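Local structure of hypothetical protein Atu1540 (Agrobacterium tumefaciens str. C58, 2HWJ) at residues Pro7-Leu17 with Ser76-Glu87; Pro135-Leu143 with Leu174-Ala185. The protein is of unknown function but belongs to a putative ParB-like nuclease family of the ParB/sulfiredoxin clan, and so may act on nucleic acid. One frame throughout, in Å; residues are numbered along the deposited sequence.

Contact 1: Pro7-Leu17 with Ser76-Glu87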
loop_
_atom_site.group_PDB
_atom_site.type_symbol
_atom_site.label_atom_id
_atom_site.label_comp_id
_atom_site.label_asym_id
_atom_site.label_seq_id
_atom_site.Cartn_x
_atom_site.Cartn_y
_atom_site.Cartn_z
ATOM N N PRO A 7 10.998 17.050 -1.013
ATOM C CA PRO A 7 10.264 17.796 -1.974
ATOM C C PRO A 7 10.347 19.284 -1.651
ATOM O O PRO A 7 10.678 19.668 -0.513
ATOM C CB PRO A 7 8.849 17.252 -1.817
ATOM C CG PRO A 7 8.767 16.761 -0.469
ATOM C CD PRO A 7 10.102 16.282 -0.128
ATOM N N ARG A 8 10.086 20.114 -2.666
ATOM C CA ARG A 8 10.360 21.541 -2.531
ATOM C C ARG A 8 9.158 22.231 -3.062
ATOM O O ARG A 8 8.388 21.647 -3.834
ATOM C CB ARG A 8 11.574 21.959 -3.336
ATOM C CG ARG A 8 12.890 21.513 -2.745
ATOM C CD ARG A 8 14.090 22.135 -3.482
ATOM N NE ARG A 8 15.368 21.506 -3.143
ATOM C CZ ARG A 8 16.344 22.124 -2.495
ATOM N NH1 ARG A 8 16.150 23.384 -2.134
ATOM N NH2 ARG A 8 17.502 21.511 -2.205
ATOM N N LEU A 9 8.969 23.472 -2.640
ATOM C CA LEU A 9 7.867 24.271 -3.128
ATOM C C LEU A 9 8.202 24.842 -4.502
ATOM O O LEU A 9 9.322 25.339 -4.710
ATOM C CB LEU A 9 7.663 25.427 -2.186
ATOM C CG LEU A 9 6.525 26.354 -2.587
ATOM C CD1 LEU A 9 5.206 25.608 -2.450
ATOM C CD2 LEU A 9 6.501 27.603 -1.770
ATOM N N SER A 10 7.250 24.778 -5.430
ATOM C CA SER A 10 7.341 25.629 -6.596
ATOM C C SER A 10 6.012 26.129 -6.946
ATOM O O SER A 10 5.110 26.101 -6.102
ATOM C CB SER A 10 8.004 24.998 -7.814
ATOM O OG SER A 10 7.647 23.668 -7.907
ATOM N N ARG A 11 5.882 26.552 -8.202
ATOM C CA ARG A 11 4.935 27.564 -8.617
ATOM C C ARG A 11 4.776 27.512 -10.106
ATOM O O ARG A 11 5.719 27.678 -10.811
ATOM C CB ARG A 11 5.540 28.898 -8.300
ATOM C CG ARG A 11 4.621 30.110 -8.547
ATOM C CD ARG A 11 3.557 30.122 -7.527
ATOM N NE ARG A 11 2.842 31.381 -7.460
ATOM C CZ ARG A 11 3.327 32.565 -7.800
ATOM N NH1 ARG A 11 4.572 32.670 -8.252
ATOM N NH2 ARG A 11 2.532 33.624 -7.689
ATOM N N ILE A 12 3.570 27.317 -10.597
ATOM C CA ILE A 12 3.337 27.198 -12.007
ATOM C C ILE A 12 2.037 27.872 -12.378
ATOM O O ILE A 12 1.092 28.007 -11.530
ATOM C CB ILE A 12 3.259 25.728 -12.412
ATOM C CG1 ILE A 12 3.453 25.510 -13.927
ATOM C CG2 ILE A 12 1.953 25.175 -12.023
ATOM C CD1 ILE A 12 3.876 24.096 -14.226
ATOM N N ALA A 13 1.996 28.256 -13.655
ATOM C CA ALA A 13 0.820 28.839 -14.258
ATOM C C ALA A 13 -0.077 27.677 -14.528
ATOM O O ALA A 13 0.322 26.701 -15.219
ATOM C CB ALA A 13 1.155 29.473 -15.549
ATOM N N ILE A 14 -1.295 27.786 -14.027
ATOM C CA ILE A 14 -2.270 26.767 -14.288
ATOM C C ILE A 14 -2.458 26.506 -15.792
ATOM O O ILE A 14 -2.703 25.380 -16.216
ATOM C CB ILE A 14 -3.631 27.103 -13.645
ATOM C CG1 ILE A 14 -3.538 27.057 -12.105
ATOM C CG2 ILE A 14 -4.701 26.113 -14.169
ATOM C CD1 ILE A 14 -4.637 27.863 -11.481
ATOM N N ASP A 15 -2.310 27.520 -16.620
ATOM C CA ASP A 15 -2.491 27.224 -18.024
ATOM C C ASP A 15 -1.307 26.339 -18.541
ATOM O O ASP A 15 -1.201 26.056 -19.688
ATOM C CB ASP A 15 -2.684 28.531 -18.809
ATOM C CG ASP A 15 -1.417 29.323 -18.893
ATOM O OD1 ASP A 15 -0.352 28.686 -18.953
ATOM O OD2 ASP A 15 -1.437 30.586 -18.903
ATOM N N LYS A 16 -0.375 25.970 -17.682
ATOM C CA LYS A 16 0.797 25.258 -18.153
ATOM C C LYS A 16 0.827 23.828 -17.616
ATOM O O LYS A 16 1.596 23.066 -18.101
ATOM C CB LYS A 16 2.087 26.007 -17.779
ATOM C CG LYS A 16 2.285 27.274 -18.565
ATOM C CD LYS A 16 3.396 27.173 -19.630
ATOM C CE LYS A 16 3.418 28.400 -20.585
ATOM N NZ LYS A 16 2.229 28.338 -21.581
ATOM N N LEU A 17 -0.031 23.478 -16.641
ATOM C CA LEU A 17 -0.102 22.128 -16.124
ATOM C C LEU A 17 -0.684 21.178 -17.077
ATOM O O LEU A 17 -1.708 21.425 -17.685
ATOM C CB LEU A 17 -0.954 22.011 -14.897
ATOM C CG LEU A 17 -0.269 22.428 -13.627
ATOM C CD1 LEU A 17 -1.349 22.846 -12.614
ATOM C CD2 LEU A 17 0.531 21.262 -13.145
ATOM N N SER A 76 -8.979 27.601 -12.085
ATOM C CA SER A 76 -8.783 28.130 -13.401
ATOM C C SER A 76 -10.012 28.902 -13.892
ATOM O O SER A 76 -9.900 30.073 -14.313
ATOM C CB SER A 76 -8.505 27.014 -14.337
ATOM O OG SER A 76 -8.515 27.641 -15.570
ATOM N N LYS A 77 -11.185 28.266 -13.791
ATOM C CA LYS A 77 -12.418 28.973 -14.046
ATOM C C LYS A 77 -12.606 30.234 -13.165
ATOM O O LYS A 77 -13.276 31.177 -13.589
ATOM C CB LYS A 77 -13.622 28.051 -13.963
ATOM C CG LYS A 77 -13.651 27.002 -15.038
ATOM C CD LYS A 77 -15.064 26.312 -15.050
ATOM C CE LYS A 77 -15.286 25.253 -16.164
ATOM N NZ LYS A 77 -16.750 24.892 -16.260
ATOM N N GLU A 78 -12.003 30.305 -11.976
ATOM C CA GLU A 78 -12.171 31.546 -11.181
ATOM C C GLU A 78 -11.221 32.648 -11.575
ATOM O O GLU A 78 -11.185 33.683 -10.930
ATOM C CB GLU A 78 -12.022 31.290 -9.676
ATOM C CG GLU A 78 -13.286 30.844 -8.985
ATOM C CD GLU A 78 -14.533 31.718 -9.327
ATOM O OE1 GLU A 78 -15.513 31.144 -9.897
ATOM O OE2 GLU A 78 -14.541 32.955 -9.019
ATOM N N GLY A 79 -10.430 32.415 -12.619
ATOM C CA GLY A 79 -9.434 33.397 -13.059
ATOM C C GLY A 79 -8.105 33.340 -12.282
ATOM O O GLY A 79 -7.294 34.244 -12.386
ATOM N N VAL A 80 -7.851 32.284 -11.513
ATOM C CA VAL A 80 -6.651 32.248 -10.757
ATOM C C VAL A 80 -5.572 31.796 -11.723
ATOM O O VAL A 80 -5.795 30.828 -12.395
ATOM C CB VAL A 80 -6.752 31.235 -9.640
ATOM C CG1 VAL A 80 -5.411 31.105 -9.003
ATOM C CG2 VAL A 80 -7.748 31.671 -8.619
ATOM N N GLU A 81 -4.432 32.488 -11.792
ATOM C CA GLU A 81 -3.332 32.173 -12.743
ATOM C C GLU A 81 -2.329 31.122 -12.312
ATOM O O GLU A 81 -1.921 30.304 -13.103
ATOM C CB GLU A 81 -2.524 33.427 -13.073
ATOM C CG GLU A 81 -2.844 34.638 -12.142
ATOM C CD GLU A 81 -2.369 35.988 -12.762
ATOM O OE1 GLU A 81 -1.336 35.957 -13.510
ATOM O OE2 GLU A 81 -3.041 37.034 -12.529
ATOM N N HIS A 82 -1.906 31.177 -11.066
ATOM C CA HIS A 82 -0.883 30.315 -10.598
ATOM C C HIS A 82 -1.323 29.366 -9.445
ATOM O O HIS A 82 -2.270 29.645 -8.709
ATOM C CB HIS A 82 0.268 31.192 -10.122
ATOM C CG HIS A 82 0.995 31.939 -11.212
ATOM N ND1 HIS A 82 0.765 33.280 -11.489
ATOM C CD2 HIS A 82 1.982 31.542 -12.059
ATOM C CE1 HIS A 82 1.575 33.676 -12.452
ATOM N NE2 HIS A 82 2.329 32.642 -12.814
ATOM N N VAL A 83 -0.634 28.243 -9.259
ATOM C CA VAL A 83 -0.899 27.432 -8.097
ATOM C C VAL A 83 0.454 26.894 -7.543
ATOM O O VAL A 83 1.335 26.583 -8.317
ATOM C CB VAL A 83 -1.883 26.300 -8.428
ATOM C CG1 VAL A 83 -1.288 25.269 -9.456
ATOM C CG2 VAL A 83 -2.261 25.523 -7.164
ATOM N N LEU A 84 0.626 26.784 -6.228
ATOM C CA LEU A 84 1.812 26.150 -5.657
ATOM C C LEU A 84 1.780 24.685 -5.937
ATOM O O LEU A 84 0.675 24.079 -6.030
ATOM C CB LEU A 84 1.772 26.285 -4.174
ATOM C CG LEU A 84 1.722 27.730 -3.689
ATOM C CD1 LEU A 84 1.729 27.748 -2.202
ATOM C CD2 LEU A 84 2.837 28.601 -4.346
ATOM N N THR A 85 2.954 24.095 -6.089
ATOM C CA THR A 85 3.069 22.716 -6.497
ATOM C C THR A 85 4.274 22.148 -5.729
ATOM O O THR A 85 5.123 22.897 -5.229
ATOM C CB THR A 85 3.581 22.610 -7.934
ATOM O OG1 THR A 85 4.792 23.389 -8.048
ATOM C CG2 THR A 85 2.599 23.104 -8.984
ATOM N N SER A 86 4.366 20.815 -5.687
ATOM C CA SER A 86 5.470 20.150 -5.099
ATOM C C SER A 86 5.729 18.985 -6.012
ATOM O O SER A 86 4.831 18.163 -6.250
ATOM C CB SER A 86 5.095 19.607 -3.750
ATOM O OG SER A 86 6.253 19.043 -3.177
ATOM N N GLU A 87 6.932 18.957 -6.567
ATOM C CA GLU A 87 7.340 17.916 -7.420
ATOM C C GLU A 87 7.577 16.712 -6.522
ATOM O O GLU A 87 8.397 16.781 -5.613
ATOM C CB GLU A 87 8.607 18.371 -8.171
ATOM C CG GLU A 87 9.268 17.341 -9.074
ATOM C CD GLU A 87 10.533 17.906 -9.848
ATOM O OE1 GLU A 87 11.708 17.440 -9.579
ATOM O OE2 GLU A 87 10.338 18.775 -10.748
#

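Contact 2: Pro135-Leu143 with Leu174-Ala185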
loop_
_atom_site.group_PDB
_atom_site.type_symbol
_atom_site.label_atom_id
_atom_site.label_comp_id
_atom_site.label_asym_id
_atom_site.label_seq_id
_atom_site.Cartn_x
_atom_site.Cartn_y
_atom_site.Cartn_z
ATOM N N PRO A 135 -20.617 13.286 -15.395
ATOM C CA PRO A 135 -21.630 13.527 -14.353
ATOM C C PRO A 135 -21.688 12.387 -13.362
ATOM O O PRO A 135 -22.031 12.608 -12.203
ATOM C CB PRO A 135 -22.965 13.674 -15.136
ATOM C CG PRO A 135 -22.686 12.995 -16.525
ATOM C CD PRO A 135 -21.178 13.183 -16.769
ATOM N N PHE A 136 -21.333 11.171 -13.746
ATOM C CA PHE A 136 -21.263 10.134 -12.673
ATOM C C PHE A 136 -20.108 10.353 -11.746
ATOM O O PHE A 136 -20.192 9.973 -10.557
ATOM C CB PHE A 136 -21.361 8.692 -13.187
ATOM C CG PHE A 136 -22.700 8.408 -13.762
ATOM C CD1 PHE A 136 -22.951 8.653 -15.132
ATOM C CD2 PHE A 136 -23.778 8.054 -12.924
ATOM C CE1 PHE A 136 -24.218 8.483 -15.667
ATOM C CE2 PHE A 136 -25.079 7.877 -13.463
ATOM C CZ PHE A 136 -25.286 8.079 -14.846
ATOM N N ARG A 137 -19.052 11.003 -12.243
ATOM C CA ARG A 137 -18.028 11.332 -11.316
ATOM C C ARG A 137 -18.593 12.245 -10.197
ATOM O O ARG A 137 -18.199 12.085 -9.007
ATOM C CB ARG A 137 -16.866 11.937 -12.030
ATOM C CG ARG A 137 -15.784 12.372 -11.125
ATOM C CD ARG A 137 -15.232 11.229 -10.383
ATOM N NE ARG A 137 -14.188 11.669 -9.493
ATOM C CZ ARG A 137 -14.421 12.319 -8.348
ATOM N NH1 ARG A 137 -15.669 12.603 -7.991
ATOM N NH2 ARG A 137 -13.411 12.712 -7.578
ATOM N N SER A 138 -19.517 13.172 -10.532
ATOM C CA SER A 138 -20.046 14.101 -9.515
ATOM C C SER A 138 -20.947 13.373 -8.577
ATOM O O SER A 138 -20.977 13.628 -7.362
ATOM C CB SER A 138 -20.880 15.169 -10.125
ATOM O OG SER A 138 -20.118 16.010 -10.924
ATOM N N LEU A 139 -21.735 12.487 -9.158
ATOM C CA LEU A 139 -22.626 11.681 -8.354
ATOM C C LEU A 139 -21.814 10.846 -7.359
ATOM O O LEU A 139 -22.104 10.908 -6.178
ATOM C CB LEU A 139 -23.484 10.771 -9.228
ATOM C CG LEU A 139 -24.577 10.066 -8.416
ATOM C CD1 LEU A 139 -25.619 11.041 -7.834
ATOM C CD2 LEU A 139 -25.239 8.981 -9.182
ATOM N N ALA A 140 -20.794 10.110 -7.842
ATOM C CA ALA A 140 -19.943 9.343 -6.986
ATOM C C ALA A 140 -19.290 10.246 -5.895
ATOM O O ALA A 140 -19.205 9.864 -4.738
ATOM C CB ALA A 140 -18.936 8.589 -7.784
ATOM N N GLY A 141 -18.891 11.463 -6.225
ATOM C CA GLY A 141 -18.326 12.379 -5.173
ATOM C C GLY A 141 -19.375 12.628 -4.108
ATOM O O GLY A 141 -19.107 12.496 -2.898
ATOM N N ALA A 142 -20.601 12.915 -4.540
ATOM C CA ALA A 142 -21.585 13.467 -3.642
ATOM C C ALA A 142 -21.979 12.341 -2.754
ATOM O O ALA A 142 -22.216 12.563 -1.557
ATOM C CB ALA A 142 -22.740 13.942 -4.386
ATOM N N LEU A 143 -21.975 11.130 -3.323
ATOM C CA LEU A 143 -22.320 9.899 -2.626
ATOM C C LEU A 143 -21.423 9.728 -1.453
ATOM O O LEU A 143 -21.872 9.370 -0.359
ATOM C CB LEU A 143 -22.030 8.706 -3.498
ATOM C CG LEU A 143 -22.803 7.397 -3.530
ATOM C CD1 LEU A 143 -21.875 6.277 -3.990
ATOM C CD2 LEU A 143 -23.405 7.048 -2.250
ATOM N N LEU A 174 -30.367 11.742 -13.593
ATOM C CA LEU A 174 -29.241 12.483 -13.062
ATOM C C LEU A 174 -29.318 13.936 -13.475
ATOM O O LEU A 174 -28.807 14.808 -12.765
ATOM C CB LEU A 174 -27.932 11.913 -13.602
ATOM C CG LEU A 174 -26.859 11.673 -12.574
ATOM C CD1 LEU A 174 -25.475 11.348 -13.154
ATOM C CD2 LEU A 174 -26.752 12.841 -11.608
ATOM N N SER A 175 -29.882 14.220 -14.632
ATOM C CA SER A 175 -29.947 15.617 -14.964
ATOM C C SER A 175 -31.286 16.178 -14.547
ATOM O O SER A 175 -31.389 17.367 -14.274
ATOM C CB SER A 175 -29.663 15.877 -16.434
ATOM O OG SER A 175 -30.105 14.780 -17.171
ATOM N N ASP A 176 -32.302 15.313 -14.527
ATOM C CA ASP A 176 -33.634 15.679 -14.126
ATOM C C ASP A 176 -33.545 16.086 -12.661
ATOM O O ASP A 176 -33.922 17.221 -12.298
ATOM C CB ASP A 176 -34.596 14.485 -14.215
ATOM C CG ASP A 176 -35.270 14.273 -15.615
ATOM O OD1 ASP A 176 -35.049 14.950 -16.678
ATOM O OD2 ASP A 176 -36.070 13.316 -15.597
ATOM N N SER A 177 -33.063 15.157 -11.824
ATOM C CA SER A 177 -33.006 15.363 -10.399
ATOM C C SER A 177 -31.806 14.693 -9.781
ATOM O O SER A 177 -31.799 13.485 -9.505
ATOM C CB SER A 177 -34.264 14.886 -9.682
ATOM O OG SER A 177 -34.103 15.110 -8.266
ATOM N N PHE A 178 -30.797 15.514 -9.533
ATOM C CA PHE A 178 -29.602 15.078 -8.905
ATOM C C PHE A 178 -29.861 14.349 -7.583
ATOM O O PHE A 178 -29.284 13.273 -7.319
ATOM C CB PHE A 178 -28.664 16.257 -8.669
ATOM C CG PHE A 178 -27.286 15.818 -8.358
ATOM C CD1 PHE A 178 -26.433 15.429 -9.394
ATOM C CD2 PHE A 178 -26.868 15.660 -7.041
ATOM C CE1 PHE A 178 -25.129 14.967 -9.133
ATOM C CE2 PHE A 178 -25.597 15.173 -6.765
ATOM C CZ PHE A 178 -24.709 14.827 -7.842
ATOM N N ASP A 179 -30.727 14.936 -6.744
ATOM C CA ASP A 179 -30.907 14.425 -5.395
ATOM C C ASP A 179 -31.630 13.106 -5.427
ATOM O O ASP A 179 -31.293 12.231 -4.649
ATOM C CB ASP A 179 -31.540 15.459 -4.479
ATOM C CG ASP A 179 -30.594 16.664 -4.205
ATOM O OD1 ASP A 179 -29.455 16.508 -3.610
ATOM O OD2 ASP A 179 -31.008 17.782 -4.588
ATOM N N ASP A 180 -32.552 12.931 -6.369
ATOM C CA ASP A 180 -33.135 11.623 -6.588
ATOM C C ASP A 180 -32.128 10.645 -7.184
ATOM O O ASP A 180 -32.223 9.446 -6.951
ATOM C CB ASP A 180 -34.324 11.697 -7.518
ATOM C CG ASP A 180 -35.411 12.526 -6.971
ATOM O OD1 ASP A 180 -35.382 12.823 -5.758
ATOM O OD2 ASP A 180 -36.296 12.894 -7.747
ATOM N N ALA A 181 -31.177 11.122 -7.983
ATOM C CA ALA A 181 -30.147 10.198 -8.438
ATOM C C ALA A 181 -29.256 9.820 -7.250
ATOM O O ALA A 181 -28.759 8.696 -7.189
ATOM C CB ALA A 181 -29.326 10.781 -9.558
ATOM N N LEU A 182 -29.095 10.744 -6.305
ATOM C CA LEU A 182 -28.205 10.543 -5.201
ATOM C C LEU A 182 -28.882 9.541 -4.308
ATOM O O LEU A 182 -28.254 8.600 -3.814
ATOM C CB LEU A 182 -28.044 11.860 -4.430
ATOM C CG LEU A 182 -26.753 12.122 -3.695
ATOM C CD1 LEU A 182 -26.959 13.128 -2.575
ATOM C CD2 LEU A 182 -26.121 10.827 -3.191
ATOM N N ALA A 183 -30.196 9.731 -4.153
ATOM C CA ALA A 183 -31.007 8.875 -3.271
ATOM C C ALA A 183 -30.958 7.433 -3.762
ATOM O O ALA A 183 -30.851 6.507 -2.962
ATOM C CB ALA A 183 -32.508 9.416 -3.123
ATOM N N GLU A 184 -30.996 7.257 -5.075
ATOM C CA GLU A 184 -30.828 5.942 -5.643
ATOM C C GLU A 184 -29.467 5.350 -5.352
ATOM O O GLU A 184 -29.388 4.191 -4.941
ATOM C CB GLU A 184 -31.126 5.938 -7.146
ATOM C CG GLU A 184 -32.549 5.497 -7.354
ATOM C CD GLU A 184 -32.767 4.531 -8.551
ATOM O OE1 GLU A 184 -31.775 3.866 -9.033
ATOM O OE2 GLU A 184 -33.977 4.429 -8.974
ATOM N N ALA A 185 -28.431 6.148 -5.569
ATOM C CA ALA A 185 -27.079 5.731 -5.385
ATOM C C ALA A 185 -26.859 5.259 -3.960
ATOM O O ALA A 185 -26.166 4.242 -3.657
ATOM C CB ALA A 185 -26.144 6.909 -5.666
#

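Contact 1: Pro7-Leu17 with Ser76-Glu87
S10 and I12 face T85 and V83 as hydrogen-bonded pairs of an antiparallel ladder, while R11 and A13 stand opposite L84 and H82 as non-hydrogen-bonded pairs; the axes of strands 9-13 and 82-87 come within 4.5 Å at 134°. S10 N gives a nearly straight bond to T85 O (2.8 Å), and T85 N returns one to S10 O. Past the strand end, I14 N still reaches E81 O, at 2.8 Å, carrying the pairing into the 3-10 turn 14-16. The S10-T85 pair is tied a second time through its hydroxyls, S10 OG to T85 OG1 at 2.9 Å. T85 turns its other branch, CG2, to I12 CG2 (3.7 Å), so its polar and apolar arms serve different neighbours on one face. On the reverse face R11 bends at chi2 (71°), which lays its guanidinium flat over the H82 ring, centres 4.6 Å apart and planes 26° from parallel; its CD meanwhile meets L84 CD2. I14 spreads its branches at the sheet end: CG1 meets V83 CG1 at 3.9 Å, CG2 reaches S76 CB, and CD1 nears V80 CG1. L17 CD1 closes on the same V83 methyl. Within this chain 9-13 is an outermost strand of the mixed sheet, beside 82-90, with 52-57 next, but P7 and L9 bond through their backbones to the second subunit. I12 and L17 also touch strand 63-65, I14 leans on V72 of helix 69-77, and L9 and L48 of the second subunit pack on L84 and R11 respectively.

Contact 2: Pro135-Leu143 with Leu174-Ala185
L139 drops its side chain between helices 171-176 and 178-189, a knob in a hole formed by L174, F178, A181 and A185. Its CB leads to CG, set anti to the backbone N (chi1 -171°), and the chain forks there. CD1 lies over one face of the F178 ring, 4.3 Å from its centroid, a CH-pi contact; the same methyl meets L182 CA at 3.7 Å and lies near A181 CB and L174 CD2. CD2 meets A181 O at 4.1 Å and A185 CB at 4.2 Å. A142 CB comes in at the edge of the F178 ring, 3.9 Å from CE2, with S138 O also near the ring plane. One turn before L139, F136 offers a ring face to L174 CD1, which stands 3.6 Å from the centroid and only 15° off the normal. P135 CB touches the same methyl. Toward the far end L143 CG rests on A185 CB, and L182 CD2 lies 4.0 Å from L143 CA. S177 caps helix 178-185, its OG accepting from D180 N, where the chain turns between the two helices. R27 makes a cation-pi contact with F178, and I169 and L165 border L139 and A185 respectively. The axes of segments 135-143 and 178-185 approach to 9.8 Å and cross at -63°; this is a single knob-into-hole contact between two helices in the helical C-terminal part of the chain.

How the contacts relate
Contact 1 closes before contact 2 opens along the chain, and the two lie on opposite sides of its centre, their own centres about 30 Å apart and their nearest atoms about 11 Å. They share no helix or strand: contact 1 pairs an outermost strand of this chain's sheet, where the second subunit adds backbone bonds, and contact 2 joins helices of the C-terminal half. Helix 26-37 goes some way to bridging them: its R33 and R37 form salt bridges with E78 and its W36 touches V80 in contact 1, while R27 and E28 meet F178 and R137 in contact 2. No other chain touches the segments of contact 2, consistent with assembly through the sheet side.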